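Local coordinates for protein elastinolytic metalloprotease (Pseudoalteromonas sp. CF6-2, PDB 6IK4) that probably acts as a zinc-dependent endopeptidase of the M23 family, this chain being the part that carries the zinc-binding protease domain, at residues Ala51-Val56 against Phe73-Tyr78. Residues are numbered along the deposited sequence; the frame is centred on the assembly and turned at random.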
# COMPACT_ATOMS: atom_id res chain seq x y z
N ALA A 51 5.31 0.05 -8.15
CA ALA A 51 3.92 -0.12 -8.57
C ALA A 51 3.49 -1.57 -8.41
O ALA A 51 4.16 -2.49 -8.91
CB ALA A 51 3.76 0.32 -10.03
N ALA A 52 2.36 -1.78 -7.72
CA ALA A 52 1.82 -3.11 -7.49
C ALA A 52 1.29 -3.77 -8.76
O ALA A 52 1.07 -4.98 -8.77
CB ALA A 52 0.68 -3.05 -6.46
N HIS A 53 1.12 -2.99 -9.83
CA HIS A 53 0.57 -3.43 -11.11
C HIS A 53 0.77 -2.29 -12.10
O HIS A 53 1.21 -1.20 -11.73
CB HIS A 53 -0.92 -3.77 -10.99
CG HIS A 53 -1.73 -2.62 -10.50
ND1 HIS A 53 -2.19 -1.61 -11.33
CD2 HIS A 53 -2.11 -2.27 -9.25
CE1 HIS A 53 -2.83 -0.71 -10.62
NE2 HIS A 53 -2.80 -1.08 -9.35
N GLY A 54 0.43 -2.54 -13.37
CA GLY A 54 0.54 -1.51 -14.39
C GLY A 54 -0.70 -0.64 -14.52
O GLY A 54 -1.78 -0.99 -14.02
N GLY A 55 -0.54 0.51 -15.16
CA GLY A 55 -1.68 1.38 -15.39
C GLY A 55 -1.26 2.82 -15.62
O GLY A 55 -0.09 3.13 -15.83
N VAL A 56 -2.27 3.70 -15.57
CA VAL A 56 -2.13 5.13 -15.84
C VAL A 56 -2.02 5.87 -14.51
O VAL A 56 -2.74 5.57 -13.56
CB VAL A 56 -3.32 5.66 -16.66
CG1 VAL A 56 -3.11 7.12 -17.03
CG2 VAL A 56 -3.47 4.82 -17.93
N PHE A 73 -9.71 -1.14 -11.56
CA PHE A 73 -9.07 -1.22 -10.26
C PHE A 73 -7.85 -0.33 -10.23
O PHE A 73 -7.19 -0.11 -11.24
CB PHE A 73 -8.66 -2.66 -9.94
CG PHE A 73 -9.81 -3.53 -9.57
CD1 PHE A 73 -10.32 -3.52 -8.28
CD2 PHE A 73 -10.43 -4.33 -10.53
CE1 PHE A 73 -11.41 -4.31 -7.93
CE2 PHE A 73 -11.51 -5.12 -10.19
CZ PHE A 73 -12.00 -5.11 -8.89
N ALA A 74 -7.51 0.15 -9.03
CA ALA A 74 -6.40 1.08 -8.90
C ALA A 74 -5.80 0.90 -7.52
O ALA A 74 -6.48 0.49 -6.57
CB ALA A 74 -6.85 2.54 -9.09
N THR A 75 -4.52 1.21 -7.40
CA THR A 75 -3.88 1.28 -6.10
C THR A 75 -3.41 2.71 -5.87
O THR A 75 -2.88 3.36 -6.78
CB THR A 75 -2.72 0.28 -5.98
OG1 THR A 75 -1.85 0.39 -7.12
CG2 THR A 75 -3.28 -1.14 -5.90
N ASN A 76 -3.62 3.19 -4.65
CA ASN A 76 -3.24 4.54 -4.27
C ASN A 76 -2.13 4.44 -3.24
O ASN A 76 -2.12 3.52 -2.41
CB ASN A 76 -4.45 5.29 -3.71
CG ASN A 76 -4.28 6.79 -3.77
OD1 ASN A 76 -4.64 7.42 -4.76
ND2 ASN A 76 -3.70 7.37 -2.71
N TYR A 77 -1.17 5.37 -3.32
CA TYR A 77 0.04 5.38 -2.49
C TYR A 77 0.15 6.75 -1.85
O TYR A 77 0.39 7.74 -2.55
CB TYR A 77 1.29 5.09 -3.34
CG TYR A 77 1.18 3.82 -4.17
CD1 TYR A 77 0.41 3.79 -5.34
CD2 TYR A 77 1.81 2.65 -3.77
CE1 TYR A 77 0.28 2.62 -6.09
CE2 TYR A 77 1.69 1.48 -4.51
CZ TYR A 77 0.92 1.46 -5.66
OH TYR A 77 0.80 0.29 -6.40
N TYR A 78 0.03 6.81 -0.52
CA TYR A 78 0.03 8.07 0.20
C TYR A 78 1.18 8.09 1.22
O TYR A 78 1.72 7.04 1.58
CB TYR A 78 -1.34 8.32 0.89
CG TYR A 78 -1.45 9.70 1.52
CD1 TYR A 78 -1.42 10.85 0.73
CD2 TYR A 78 -1.54 9.85 2.89
CE1 TYR A 78 -1.49 12.12 1.30
CE2 TYR A 78 -1.63 11.12 3.47
CZ TYR A 78 -1.59 12.25 2.67
OH TYR A 78 -1.67 13.51 3.24
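The phenol oxygen of Y77 meets the backbone of A52, whose amide N donates a nearly straight hydrogen bond to OH (2.9 Å, 169°). Tyrosine suits the place because its long, rigid ring carries a hydroxyl far enough from the strand: the side chain leaves toward the loop, and with CG anti to the carbonyl carbon (chi1 -53°) the ring extends to bring OH to the amide. A52 has only a methyl to fit beside this oxygen, its CB 3.3 Å from Y77 OH. The same OH shares a hydrogen bond with T75 OG1 at 2.7 Å, two residues along the strand. Threonine serves two partners with one hydroxyl: OG1 also makes a weak, strongly bent bond with H53 NE2 (2.8 Å, 118°), while CG2 packs against the NE2–CD2 side of the imidazole. Histidine offers two nitrogens on one flat ring. ND1 donates to G54 O (2.8 Å), which lies almost in the imidazole plane, although ND1 approaches from above the carbonyl plane; with that proton on ND1, NE2 could instead accept from the T75 hydroxyl. These polar groups tie the loop between strands 48-50 and 55-61 to strand 73-81 of the large antiparallel sheet of the M23 domain. F3 meets H53 edge-to-face, V67 of strand 64-68 touches H53, and F121, next to the zinc ligand H120 on strand 119-125, packs on A52, T75 and Y77.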